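Local coordinates for protein MGS-MChE2 (Uncultured bacterium, PDB 5JD6) that probably hydrolyses ester bonds as a metagenomic esterase of the alpha/beta hydrolase fold, at residues A[8-13]-A[73-78]; A[13-18]-A[48-53]; A[36-41]-A[239-244]; A[82-87]-A[107-112]; A[193-198]-A[219-224]. One frame throughout, in Å; residues are numbered along the deposited sequence.

Interaction 1. Residues A[8-13]-A[73-78]; sequences EGKFTY and LKEFVD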
# COMPACT_ATOMS: atom_id res chain seq x y z
N GLU A 8 -15.96 4.05 -12.39
CA GLU A 8 -17.02 4.98 -12.03
C GLU A 8 -16.41 6.36 -11.87
O GLU A 8 -15.60 6.59 -10.97
CB GLU A 8 -17.72 4.53 -10.75
CG GLU A 8 -18.28 3.12 -10.85
CD GLU A 8 -18.66 2.53 -9.51
OE1 GLU A 8 -18.31 3.14 -8.47
OE2 GLU A 8 -19.30 1.46 -9.48
N GLY A 9 -16.79 7.28 -12.76
CA GLY A 9 -16.20 8.60 -12.77
C GLY A 9 -14.74 8.53 -13.16
O GLY A 9 -14.38 7.90 -14.15
N LYS A 10 -13.89 9.19 -12.38
CA LYS A 10 -12.45 9.18 -12.65
C LYS A 10 -11.77 8.02 -11.95
O LYS A 10 -10.56 7.83 -12.09
CB LYS A 10 -11.82 10.51 -12.21
CG LYS A 10 -11.89 10.77 -10.72
CD LYS A 10 -11.11 12.01 -10.34
CE LYS A 10 -11.14 12.25 -8.84
NZ LYS A 10 -10.33 13.44 -8.45
N PHE A 11 -12.54 7.25 -11.19
CA PHE A 11 -11.98 6.14 -10.41
C PHE A 11 -12.04 4.81 -11.16
O PHE A 11 -13.12 4.33 -11.53
CB PHE A 11 -12.71 6.00 -9.08
CG PHE A 11 -12.51 7.15 -8.15
CD1 PHE A 11 -11.25 7.43 -7.63
CD2 PHE A 11 -13.57 7.96 -7.77
CE1 PHE A 11 -11.06 8.49 -6.76
CE2 PHE A 11 -13.39 9.02 -6.91
CZ PHE A 11 -12.13 9.29 -6.40
N THR A 12 -10.87 4.22 -11.38
CA THR A 12 -10.77 2.87 -11.92
C THR A 12 -10.22 1.95 -10.83
O THR A 12 -9.17 2.22 -10.25
CB THR A 12 -9.85 2.81 -13.15
OG1 THR A 12 -10.36 3.68 -14.17
CG2 THR A 12 -9.76 1.39 -13.70
N TYR A 13 -10.94 0.86 -10.54
CA TYR A 13 -10.54 -0.02 -9.45
C TYR A 13 -11.09 -1.44 -9.58
O TYR A 13 -12.13 -1.66 -10.20
CB TYR A 13 -10.98 0.58 -8.11
CG TYR A 13 -12.48 0.71 -7.94
CD1 TYR A 13 -13.17 1.76 -8.53
CD2 TYR A 13 -13.19 -0.20 -7.18
CE1 TYR A 13 -14.54 1.88 -8.38
CE2 TYR A 13 -14.56 -0.09 -7.02
CZ TYR A 13 -15.23 0.96 -7.62
OH TYR A 13 -16.59 1.08 -7.46
N LEU A 73 -6.57 9.04 -2.41
CA LEU A 73 -7.05 7.87 -1.69
C LEU A 73 -8.22 8.25 -0.79
O LEU A 73 -9.23 7.55 -0.73
CB LEU A 73 -5.93 7.23 -0.86
CG LEU A 73 -6.39 6.19 0.17
CD1 LEU A 73 -7.00 4.98 -0.53
CD2 LEU A 73 -5.25 5.78 1.08
N LYS A 74 -8.07 9.37 -0.08
CA LYS A 74 -9.12 9.90 0.78
C LYS A 74 -10.38 10.18 -0.03
O LYS A 74 -11.49 9.87 0.39
CB LYS A 74 -8.64 11.17 1.48
CG LYS A 74 -9.66 11.79 2.42
CD LYS A 74 -10.05 10.82 3.53
CE LYS A 74 -10.76 11.54 4.66
NZ LYS A 74 -11.93 12.33 4.18
N GLU A 75 -10.20 10.78 -1.21
CA GLU A 75 -11.32 11.07 -2.09
C GLU A 75 -12.01 9.79 -2.55
O GLU A 75 -13.23 9.77 -2.74
CB GLU A 75 -10.85 11.88 -3.30
CG GLU A 75 -11.98 12.37 -4.19
CD GLU A 75 -11.48 13.14 -5.40
OE1 GLU A 75 -10.25 13.21 -5.60
OE2 GLU A 75 -12.33 13.68 -6.15
N PHE A 76 -11.23 8.73 -2.71
CA PHE A 76 -11.78 7.44 -3.13
C PHE A 76 -12.63 6.80 -2.03
O PHE A 76 -13.72 6.31 -2.30
CB PHE A 76 -10.65 6.48 -3.54
CG PHE A 76 -11.13 5.10 -3.88
CD1 PHE A 76 -11.87 4.87 -5.03
CD2 PHE A 76 -10.84 4.02 -3.06
CE1 PHE A 76 -12.31 3.60 -5.35
CE2 PHE A 76 -11.27 2.75 -3.37
CZ PHE A 76 -12.01 2.54 -4.52
N VAL A 77 -12.11 6.81 -0.81
CA VAL A 77 -12.83 6.23 0.32
C VAL A 77 -14.11 7.03 0.61
O VAL A 77 -15.16 6.45 0.86
CB VAL A 77 -11.96 6.19 1.59
CG1 VAL A 77 -12.74 5.63 2.77
CG2 VAL A 77 -10.70 5.37 1.34
N ASP A 78 -14.00 8.35 0.56
CA ASP A 78 -15.15 9.22 0.74
C ASP A 78 -16.20 8.97 -0.33
O ASP A 78 -17.40 8.89 -0.04
CB ASP A 78 -14.74 10.70 0.72
CG ASP A 78 -13.88 11.08 1.91
OD1 ASP A 78 -13.94 10.37 2.94
OD2 ASP A 78 -13.14 12.09 1.82
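The ammonium NZ of K10 is gripped by both carboxylate oxygens of E75: OE1, 2.9 Å from NZ, is the main partner in the salt bridge, and the bond to OE2 is weak. The lysine meets OE1 on its syn side, 29° out of the carboxylate plane, and the two side chains meet nearly perpendicular. Beneath this ion pair F11, Y13 and F76 form an aromatic cluster. It belongs to the alpha/beta hydrolase layering of helix on sheet, in which helix 66-80 lies against strand 11-16, the short segments steeply crossed (82°). F76, its CG anti to the backbone N (chi1 175°), drives its edge into both neighbours. The T-shaped pair with F11 has centroids 5.4 Å apart, and the one with Y13, 5.2 Å. K10 CG sits over the F11 face opposite F76, and E75 CG reaches that ring's edge, 3.8 Å from F11 CZ. The hydroxyl of Y13 is hydrogen-bonded to K80, farther along the same helix.

Interaction 2. Residues A[13-18]-A[48-53]; sequences YLEKGE and KVLIPE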
# COMPACT_ATOMS: atom_id res chain seq x y z
N TYR A 13 -10.94 0.86 -10.54
CA TYR A 13 -10.54 -0.02 -9.45
C TYR A 13 -11.09 -1.44 -9.58
O TYR A 13 -12.13 -1.66 -10.20
CB TYR A 13 -10.98 0.58 -8.11
CG TYR A 13 -12.48 0.71 -7.94
CD1 TYR A 13 -13.17 1.76 -8.53
CD2 TYR A 13 -13.19 -0.20 -7.18
CE1 TYR A 13 -14.54 1.88 -8.38
CE2 TYR A 13 -14.56 -0.09 -7.02
CZ TYR A 13 -15.23 0.96 -7.62
OH TYR A 13 -16.59 1.08 -7.46
N LEU A 14 -10.38 -2.40 -9.00
CA LEU A 14 -10.88 -3.76 -8.88
C LEU A 14 -11.69 -3.90 -7.61
O LEU A 14 -11.36 -3.32 -6.58
CB LEU A 14 -9.73 -4.78 -8.88
CG LEU A 14 -8.99 -5.06 -10.19
CD1 LEU A 14 -8.09 -6.28 -10.02
CD2 LEU A 14 -9.96 -5.25 -11.34
N GLU A 15 -12.76 -4.69 -7.69
CA GLU A 15 -13.64 -4.89 -6.54
C GLU A 15 -14.05 -6.35 -6.44
O GLU A 15 -14.49 -6.96 -7.41
CB GLU A 15 -14.87 -3.99 -6.65
CG GLU A 15 -15.74 -3.96 -5.41
CD GLU A 15 -16.86 -2.93 -5.51
OE1 GLU A 15 -16.83 -2.12 -6.45
OE2 GLU A 15 -17.76 -2.94 -4.65
N LYS A 16 -13.89 -6.92 -5.25
CA LYS A 16 -14.29 -8.30 -4.99
C LYS A 16 -14.53 -8.48 -3.50
O LYS A 16 -13.73 -8.04 -2.67
CB LYS A 16 -13.23 -9.28 -5.48
CG LYS A 16 -13.68 -10.74 -5.48
CD LYS A 16 -12.52 -11.67 -5.80
CE LYS A 16 -13.00 -13.06 -6.17
NZ LYS A 16 -13.64 -13.76 -5.02
N GLY A 17 -15.64 -9.13 -3.15
CA GLY A 17 -15.99 -9.33 -1.76
C GLY A 17 -17.12 -8.42 -1.34
O GLY A 17 -17.57 -7.59 -2.12
N GLU A 18 -17.58 -8.58 -0.11
CA GLU A 18 -18.78 -7.87 0.35
C GLU A 18 -18.62 -7.24 1.73
O GLU A 18 -19.16 -6.16 1.98
CB GLU A 18 -19.97 -8.83 0.36
CG GLU A 18 -20.05 -9.73 -0.87
CD GLU A 18 -21.11 -10.81 -0.74
OE1 GLU A 18 -21.44 -11.19 0.40
OE2 GLU A 18 -21.59 -11.28 -1.79
N LYS A 48 -14.05 -7.10 1.90
CA LYS A 48 -14.22 -6.43 0.62
C LYS A 48 -12.88 -5.89 0.14
O LYS A 48 -12.32 -4.99 0.76
CB LYS A 48 -15.24 -5.31 0.74
CG LYS A 48 -15.83 -4.83 -0.58
CD LYS A 48 -16.91 -3.79 -0.32
CE LYS A 48 -17.65 -3.42 -1.58
NZ LYS A 48 -18.65 -2.34 -1.34
N VAL A 49 -12.36 -6.45 -0.94
CA VAL A 49 -11.05 -6.04 -1.45
C VAL A 49 -11.20 -5.03 -2.58
O VAL A 49 -11.83 -5.30 -3.60
CB VAL A 49 -10.23 -7.24 -1.94
CG1 VAL A 49 -8.86 -6.78 -2.42
CG2 VAL A 49 -10.09 -8.26 -0.82
N LEU A 50 -10.60 -3.85 -2.40
CA LEU A 50 -10.66 -2.79 -3.39
C LEU A 50 -9.25 -2.35 -3.78
O LEU A 50 -8.44 -2.00 -2.93
CB LEU A 50 -11.44 -1.59 -2.85
CG LEU A 50 -12.90 -1.84 -2.46
CD1 LEU A 50 -13.22 -1.19 -1.12
CD2 LEU A 50 -13.83 -1.33 -3.54
N ILE A 51 -8.96 -2.39 -5.08
CA ILE A 51 -7.65 -1.97 -5.56
C ILE A 51 -7.78 -0.82 -6.55
O ILE A 51 -7.93 -1.05 -7.75
CB ILE A 51 -6.90 -3.14 -6.22
CG1 ILE A 51 -7.01 -4.40 -5.37
CG2 ILE A 51 -5.44 -2.77 -6.44
CD1 ILE A 51 -6.22 -5.57 -5.91
N PRO A 52 -7.71 0.42 -6.04
CA PRO A 52 -7.82 1.62 -6.88
C PRO A 52 -6.54 1.92 -7.63
O PRO A 52 -5.45 1.70 -7.11
CB PRO A 52 -8.13 2.71 -5.87
CG PRO A 52 -7.46 2.25 -4.62
CD PRO A 52 -7.59 0.75 -4.62
N GLU A 53 -6.67 2.43 -8.86
CA GLU A 53 -5.50 2.84 -9.62
C GLU A 53 -5.21 4.32 -9.39
O GLU A 53 -5.95 5.19 -9.85
CB GLU A 53 -5.69 2.55 -11.11
CG GLU A 53 -5.90 1.08 -11.37
CD GLU A 53 -4.84 0.23 -10.71
OE1 GLU A 53 -3.64 0.48 -10.94
OE2 GLU A 53 -5.21 -0.66 -9.92
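Strands 13-16 and 48-52 run antiparallel, the axes of these short segments 4.4 Å apart at 174°, with L14 opposite I51 and K16 opposite V49 as hydrogen-bonded pairs. Each pair is closed by two backbone bonds; the shortest of the four joins V49 N to K16 O at 2.7 Å. The non-hydrogen-bonded pairs are Y13 with P52 and E15 with L50, where CA-H...O contacts such as L50 CA to L14 O (3.3 Å) add to the seam. Strand 47-52 is bordered on its other side by parallel strand 20-25, so this contact marks where the sheet of the alpha/beta hydrolase fold passes from antiparallel to parallel neighbours. On the face carrying Y13, E15 and L50, the methyl CD2 of L50 touches two side chains that point the same way as its own: Y13 CE2 at 3.8 Å and E15 CG at 3.7 Å. Extended and with CG anti to the backbone N (chi1 -161°), K48 runs past G17 until its NZ lies 3.5 Å from E15 OE2 in a salt bridge; the same NZ is hydrogen-bonded to Y82 OH. L14 and I51 meet on the other face, CB to CB at 4.2 Å, and I51 there leans on I39 of helix 36-41.

Interaction 3. Residues A[36-41]-A[239-244]; sequences DGVIDY and EEFNQL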
# COMPACT_ATOMS: atom_id res chain seq x y z
N ASP A 36 -3.11 -11.02 -6.50
CA ASP A 36 -4.03 -12.12 -6.80
C ASP A 36 -4.26 -13.02 -5.59
O ASP A 36 -5.34 -13.59 -5.42
CB ASP A 36 -3.52 -12.96 -7.97
CG ASP A 36 -3.53 -12.19 -9.28
OD1 ASP A 36 -4.58 -11.62 -9.63
OD2 ASP A 36 -2.49 -12.19 -9.98
N GLY A 37 -3.23 -13.15 -4.75
CA GLY A 37 -3.34 -13.92 -3.53
C GLY A 37 -4.34 -13.33 -2.55
O GLY A 37 -5.14 -14.05 -1.97
N VAL A 38 -4.28 -12.01 -2.38
CA VAL A 38 -5.20 -11.32 -1.48
C VAL A 38 -6.61 -11.29 -2.07
O VAL A 38 -7.60 -11.46 -1.35
CB VAL A 38 -4.72 -9.88 -1.19
CG1 VAL A 38 -5.72 -9.15 -0.30
CG2 VAL A 38 -3.35 -9.91 -0.55
N ILE A 39 -6.70 -11.08 -3.38
CA ILE A 39 -7.99 -11.00 -4.07
C ILE A 39 -8.72 -12.34 -4.07
O ILE A 39 -9.94 -12.39 -4.21
CB ILE A 39 -7.81 -10.52 -5.54
CG1 ILE A 39 -6.96 -9.25 -5.60
CG2 ILE A 39 -9.16 -10.25 -6.19
CD1 ILE A 39 -6.40 -8.98 -6.98
N ASP A 40 -7.99 -13.44 -3.91
CA ASP A 40 -8.63 -14.76 -3.92
C ASP A 40 -8.99 -15.23 -2.52
O ASP A 40 -9.96 -15.98 -2.34
CB ASP A 40 -7.72 -15.78 -4.60
CG ASP A 40 -7.79 -15.72 -6.11
OD1 ASP A 40 -8.80 -15.21 -6.64
OD2 ASP A 40 -6.84 -16.18 -6.78
N TYR A 41 -8.23 -14.79 -1.53
CA TYR A 41 -8.37 -15.29 -0.17
C TYR A 41 -9.43 -14.55 0.64
O TYR A 41 -10.43 -15.13 1.06
CB TYR A 41 -7.02 -15.22 0.55
CG TYR A 41 -7.02 -15.79 1.95
CD1 TYR A 41 -6.89 -17.16 2.16
CD2 TYR A 41 -7.12 -14.96 3.05
CE1 TYR A 41 -6.88 -17.68 3.44
CE2 TYR A 41 -7.11 -15.48 4.34
CZ TYR A 41 -6.99 -16.84 4.52
OH TYR A 41 -6.98 -17.35 5.80
N GLU A 239 0.64 -17.43 0.13
CA GLU A 239 0.22 -18.43 1.10
C GLU A 239 0.35 -17.95 2.55
O GLU A 239 -0.63 -17.89 3.29
CB GLU A 239 1.02 -19.73 0.87
CG GLU A 239 2.54 -19.55 0.91
CD GLU A 239 3.29 -20.84 0.76
OE1 GLU A 239 3.04 -21.77 1.55
OE2 GLU A 239 4.16 -20.92 -0.14
N GLU A 240 1.57 -17.60 2.94
CA GLU A 240 1.88 -17.26 4.32
C GLU A 240 1.45 -15.83 4.64
O GLU A 240 1.10 -15.52 5.78
CB GLU A 240 3.37 -17.43 4.60
CG GLU A 240 3.92 -18.79 4.18
CD GLU A 240 5.39 -18.95 4.50
OE1 GLU A 240 6.12 -19.52 3.66
OE2 GLU A 240 5.82 -18.50 5.58
N PHE A 241 1.48 -14.97 3.64
CA PHE A 241 1.05 -13.59 3.81
C PHE A 241 -0.42 -13.54 4.21
O PHE A 241 -0.78 -12.87 5.18
CB PHE A 241 1.27 -12.78 2.52
CG PHE A 241 1.01 -11.31 2.69
CD1 PHE A 241 2.02 -10.45 3.06
CD2 PHE A 241 -0.26 -10.79 2.46
CE1 PHE A 241 1.78 -9.10 3.22
CE2 PHE A 241 -0.51 -9.44 2.61
CZ PHE A 241 0.52 -8.59 2.99
N ASN A 242 -1.25 -14.27 3.47
CA ASN A 242 -2.67 -14.34 3.77
C ASN A 242 -2.92 -14.87 5.17
O ASN A 242 -3.73 -14.31 5.92
CB ASN A 242 -3.40 -15.21 2.75
CG ASN A 242 -3.51 -14.54 1.39
OD1 ASN A 242 -3.52 -13.32 1.28
ND2 ASN A 242 -3.60 -15.35 0.34
N GLN A 243 -2.21 -15.93 5.54
CA GLN A 243 -2.40 -16.57 6.84
C GLN A 243 -1.94 -15.66 7.98
O GLN A 243 -2.61 -15.56 9.01
CB GLN A 243 -1.65 -17.90 6.89
CG GLN A 243 -2.12 -18.82 8.00
CD GLN A 243 -1.23 -20.05 8.15
OE1 GLN A 243 -0.04 -20.01 7.85
NE2 GLN A 243 -1.82 -21.14 8.61
N LEU A 244 -0.79 -15.01 7.79
CA LEU A 244 -0.27 -14.07 8.79
C LEU A 244 -1.22 -12.89 8.98
O LEU A 244 -1.53 -12.50 10.10
CB LEU A 244 1.12 -13.57 8.39
CG LEU A 244 2.29 -14.53 8.57
CD1 LEU A 244 3.58 -13.89 8.07
CD2 LEU A 244 2.43 -14.94 10.03
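One face of the Y41 ring is covered by N242, whose CB lies 3.8 Å from the ring centroid and only 15° off the normal, a CH-pi contact. The amide continues this layer nearly parallel to the ring, as the two side chains run antiparallel, one over the other. With CG anti to the carbonyl carbon (chi1 -72°), N242 sends its amide back across Y41 CB, which ND2 approaches to 3.4 Å, and on to the backbone of helix 36-41. There ND2 donates to G37 O at 3.1 Å, from above the carbonyl plane. Y41 N bonds the same oxygen from the opposite face. V38 CG2 adds a looser apolar touch to F241 CE2 at 4.3 Å. Helix 36-41 here meets the C-terminal helix 238-252, the short segments inclined at 50°, and Y41 OH is hydrogen-bonded to H246, one turn beyond N242 in that helix. The buried asparagine amide thereby finds a backbone acceptor while its CB gives the tyrosine an apolar surface.

Interaction 4. Residues A[82-87]-A[107-112]; sequences YENVIL and IVQALV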
# COMPACT_ATOMS: atom_id res chain seq x y z
N TYR A 82 -17.33 5.07 2.89
CA TYR A 82 -16.87 4.31 4.05
C TYR A 82 -16.48 5.24 5.20
O TYR A 82 -15.82 6.25 4.98
CB TYR A 82 -15.68 3.42 3.68
CG TYR A 82 -16.00 2.36 2.66
CD1 TYR A 82 -17.18 1.63 2.72
CD2 TYR A 82 -15.12 2.08 1.62
CE1 TYR A 82 -17.47 0.66 1.78
CE2 TYR A 82 -15.40 1.11 0.68
CZ TYR A 82 -16.58 0.41 0.77
OH TYR A 82 -16.87 -0.56 -0.17
N GLU A 83 -16.90 4.88 6.41
CA GLU A 83 -16.53 5.64 7.60
C GLU A 83 -15.13 5.25 8.03
O GLU A 83 -14.42 6.04 8.66
CB GLU A 83 -17.53 5.39 8.72
CG GLU A 83 -18.92 5.00 8.24
CD GLU A 83 -19.82 4.54 9.37
OE1 GLU A 83 -19.44 3.58 10.08
OE2 GLU A 83 -20.91 5.12 9.55
N ASN A 84 -14.74 4.02 7.70
CA ASN A 84 -13.41 3.52 8.00
C ASN A 84 -13.05 2.34 7.10
O ASN A 84 -13.92 1.56 6.71
CB ASN A 84 -13.30 3.11 9.47
CG ASN A 84 -14.16 1.91 9.80
OD1 ASN A 84 -15.22 1.71 9.23
ND2 ASN A 84 -13.69 1.09 10.74
N VAL A 85 -11.77 2.23 6.75
CA VAL A 85 -11.30 1.13 5.92
C VAL A 85 -10.02 0.52 6.47
O VAL A 85 -9.43 1.04 7.42
CB VAL A 85 -11.03 1.58 4.47
CG1 VAL A 85 -12.33 1.97 3.77
CG2 VAL A 85 -10.03 2.72 4.44
N ILE A 86 -9.60 -0.59 5.88
CA ILE A 86 -8.31 -1.18 6.18
C ILE A 86 -7.36 -0.91 5.01
O ILE A 86 -7.66 -1.27 3.87
CB ILE A 86 -8.40 -2.69 6.43
CG1 ILE A 86 -9.24 -2.96 7.68
CG2 ILE A 86 -7.02 -3.30 6.58
CD1 ILE A 86 -9.39 -4.43 8.02
N LEU A 87 -6.24 -0.25 5.29
CA LEU A 87 -5.27 0.08 4.26
C LEU A 87 -4.13 -0.94 4.18
O LEU A 87 -3.46 -1.21 5.18
CB LEU A 87 -4.69 1.48 4.49
CG LEU A 87 -5.63 2.66 4.27
CD1 LEU A 87 -4.85 3.96 4.38
CD2 LEU A 87 -6.33 2.56 2.93
N ILE A 107 -10.33 7.77 9.31
CA ILE A 107 -10.89 7.03 8.18
C ILE A 107 -10.21 5.66 8.04
O ILE A 107 -10.62 4.84 7.22
CB ILE A 107 -10.74 7.83 6.86
CG1 ILE A 107 -11.96 7.62 5.96
CG2 ILE A 107 -9.43 7.50 6.15
CD1 ILE A 107 -13.24 8.20 6.52
N VAL A 108 -9.19 5.42 8.85
CA VAL A 108 -8.43 4.18 8.78
C VAL A 108 -8.60 3.31 10.03
O VAL A 108 -8.19 3.70 11.12
CB VAL A 108 -6.93 4.45 8.58
CG1 VAL A 108 -6.16 3.14 8.52
CG2 VAL A 108 -6.71 5.26 7.31
N GLN A 109 -9.20 2.14 9.86
CA GLN A 109 -9.40 1.20 10.96
C GLN A 109 -8.10 0.50 11.33
O GLN A 109 -7.79 0.31 12.51
CB GLN A 109 -10.47 0.17 10.61
CG GLN A 109 -10.76 -0.83 11.71
CD GLN A 109 -11.86 -1.80 11.36
OE1 GLN A 109 -12.26 -1.91 10.20
NE2 GLN A 109 -12.36 -2.52 12.35
N ALA A 110 -7.34 0.11 10.31
CA ALA A 110 -6.05 -0.55 10.52
C ALA A 110 -5.14 -0.32 9.32
O ALA A 110 -5.60 -0.04 8.22
CB ALA A 110 -6.25 -2.04 10.76
N LEU A 111 -3.84 -0.44 9.55
CA LEU A 111 -2.85 -0.22 8.51
C LEU A 111 -1.94 -1.44 8.35
O LEU A 111 -1.28 -1.85 9.29
CB LEU A 111 -2.01 1.02 8.83
CG LEU A 111 -0.81 1.32 7.93
CD1 LEU A 111 -1.27 1.54 6.49
CD2 LEU A 111 -0.05 2.53 8.44
N VAL A 112 -1.93 -2.01 7.15
CA VAL A 112 -1.06 -3.15 6.88
C VAL A 112 0.06 -2.74 5.93
O VAL A 112 -0.18 -2.22 4.84
CB VAL A 112 -1.84 -4.33 6.27
CG1 VAL A 112 -0.96 -5.57 6.22
CG2 VAL A 112 -3.10 -4.60 7.08
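V112 N donates to L87 O at 2.6 Å and almost straight, 175° at the hydrogen, the shortest of four backbone bonds that zip the parallel strands of a beta-alpha-beta crossover whose connecting helix is 92-103. L87 N answers to A110 O, and V85 is held through both its N, to I107 O, and its O, which receives Q109 N at 2.7 Å. Between V85 and I86 the register shifts by one: V85 pairs with V108 but I86 with A110, a beta bulge that leaves Q109 as the extra residue. N84, just before the strand, lays its ND2 against Q109 CB at 3.4 Å. On the face carrying V85, L87, V108 and L111, the L87 and V108 side chains are set almost square to each other, CD1 to CG2 at 3.7 Å, and T101 of helix 92-103 touches both; helix 66-80 also packs here. I86 occupies the other face, near A110 and the C-terminal F254. Just before the strands, I107 CD1 lies against two backbone oxygens, E83 O at 3.3 Å and Y82 O at 3.6 Å.

Interaction 5. Residues A[193-198]-A[219-224]; sequences TPTCII and PDADLY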
# COMPACT_ATOMS: atom_id res chain seq x y z
N THR A 193 -3.02 4.30 15.09
CA THR A 193 -3.74 3.23 14.40
C THR A 193 -3.00 1.90 14.48
O THR A 193 -1.78 1.85 14.30
CB THR A 193 -3.98 3.58 12.92
OG1 THR A 193 -2.75 3.45 12.19
CG2 THR A 193 -4.50 5.00 12.78
N PRO A 194 -3.74 0.81 14.76
CA PRO A 194 -3.19 -0.55 14.79
C PRO A 194 -2.52 -0.91 13.47
O PRO A 194 -3.16 -0.84 12.42
CB PRO A 194 -4.42 -1.42 15.04
CG PRO A 194 -5.40 -0.51 15.71
CD PRO A 194 -5.17 0.84 15.09
N THR A 195 -1.25 -1.29 13.53
CA THR A 195 -0.48 -1.53 12.32
C THR A 195 0.11 -2.93 12.26
O THR A 195 0.73 -3.40 13.22
CB THR A 195 0.65 -0.50 12.17
OG1 THR A 195 0.09 0.82 12.14
CG2 THR A 195 1.43 -0.74 10.88
N CYS A 196 -0.09 -3.60 11.13
CA CYS A 196 0.50 -4.91 10.90
C CYS A 196 1.65 -4.78 9.90
O CYS A 196 1.45 -4.32 8.78
CB CYS A 196 -0.54 -5.90 10.39
SG CYS A 196 0.07 -7.59 10.18
N ILE A 197 2.84 -5.19 10.32
CA ILE A 197 4.00 -5.12 9.45
C ILE A 197 4.49 -6.52 9.09
O ILE A 197 5.02 -7.23 9.93
CB ILE A 197 5.15 -4.33 10.11
CG1 ILE A 197 4.62 -3.06 10.77
CG2 ILE A 197 6.22 -3.99 9.08
CD1 ILE A 197 5.64 -2.35 11.63
N ILE A 198 4.28 -6.90 7.83
CA ILE A 198 4.74 -8.19 7.33
C ILE A 198 5.90 -7.96 6.36
O ILE A 198 5.81 -7.12 5.48
CB ILE A 198 3.60 -8.95 6.62
CG1 ILE A 198 2.40 -9.10 7.56
CG2 ILE A 198 4.08 -10.31 6.15
CD1 ILE A 198 1.20 -9.76 6.93
N PRO A 219 3.64 3.30 17.77
CA PRO A 219 3.19 2.95 19.12
C PRO A 219 2.45 1.62 19.18
O PRO A 219 2.70 0.81 20.08
CB PRO A 219 2.26 4.11 19.49
CG PRO A 219 1.79 4.65 18.19
CD PRO A 219 2.95 4.49 17.25
N ASP A 220 1.55 1.38 18.23
CA ASP A 220 0.76 0.16 18.21
C ASP A 220 0.96 -0.60 16.91
O ASP A 220 0.17 -0.46 15.97
CB ASP A 220 -0.72 0.48 18.42
CG ASP A 220 -1.58 -0.77 18.55
OD1 ASP A 220 -1.03 -1.84 18.89
OD2 ASP A 220 -2.80 -0.67 18.32
N ALA A 221 2.01 -1.42 16.85
CA ALA A 221 2.33 -2.16 15.64
C ALA A 221 2.85 -3.56 15.95
O ALA A 221 3.51 -3.79 16.96
CB ALA A 221 3.35 -1.39 14.81
N ASP A 222 2.55 -4.50 15.06
CA ASP A 222 3.04 -5.87 15.19
C ASP A 222 3.87 -6.25 13.97
O ASP A 222 3.52 -5.92 12.84
CB ASP A 222 1.88 -6.85 15.37
CG ASP A 222 1.03 -6.53 16.58
OD1 ASP A 222 1.47 -6.84 17.71
OD2 ASP A 222 -0.08 -5.98 16.41
N LEU A 223 4.98 -6.95 14.21
CA LEU A 223 5.91 -7.29 13.14
C LEU A 223 6.01 -8.79 12.91
O LEU A 223 6.27 -9.56 13.84
CB LEU A 223 7.29 -6.71 13.46
CG LEU A 223 8.42 -6.93 12.45
CD1 LEU A 223 7.99 -6.53 11.04
CD2 LEU A 223 9.65 -6.13 12.87
N TYR A 224 5.80 -9.21 11.66
CA TYR A 224 5.90 -10.61 11.28
C TYR A 224 6.79 -10.77 10.05
O TYR A 224 6.69 -9.98 9.11
CB TYR A 224 4.52 -11.21 11.02
CG TYR A 224 3.52 -10.95 12.12
CD1 TYR A 224 3.52 -11.71 13.28
CD2 TYR A 224 2.57 -9.94 12.00
CE1 TYR A 224 2.60 -11.48 14.29
CE2 TYR A 224 1.66 -9.70 13.00
CZ TYR A 224 1.67 -10.47 14.15
OH TYR A 224 0.76 -10.23 15.15
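I197 is bound to the neighbouring strand through both its backbone polar atoms: its N donates to D222 O, and its O accepts from Y224 N, each at 2.7 Å. T195 does likewise, its N to D220 O and its O from D222 N, so the parallel strands 195-198 and 221-224 are joined by four bonds in unbroken register. On the face of I197, A221 and L223, L223 has CG anti to the backbone N (chi1 -179°) and swings CD1 over to I197, 3.7 Å from its CG2, while I197 CD1 reaches A221 CB at 4.0 Å. On the face of C196 and Y224, C196 SG approaches the edge of the Y224 ring, 5.0 Å from the centroid and 80° off the normal, a sulfur-aromatic contact. At the start of the strand, T195 OG1 donates back to T193 O at 3.0 Å. Farther out, helix 208-217, the connection of this beta-alpha-beta unit, covers I197 and L223, and helix 238-252 covers the C196 face. Strand 221-226 is one of the two edge strands of the sheet in this chain. D220 and D222 give R252 (a salt bridge) and W248 of helix 238-252 carboxylate partners, consistent with a polar fastening of that helix beside the apolar contacts of I198 with F241 and L245.

In the fold
Four of the five interactions belong to one sheet. Interactions 1 and 2 share Y13, and T12 O to E53 N (2.9 Å) links them. Interaction 2 meets interaction 4 where L50 CD1 packs on Y82 CE2 at 3.6 Å, and L111 O to C196 N (2.8 Å) carries the sheet on to interaction 5. Interaction 3 lies off the sheet, touching interaction 2 through I39 and interaction 5 through F241 CD1 on I198 CG2 (3.7 Å). Interactions 1 and 5 are farthest apart, about 26 Å between centres. Strand 85-91 of interaction 4 leads into the probable nucleophile elbow with S91, likely partnered by H231 and D203; the side chains of L111 and F241 come close to it but make no contact.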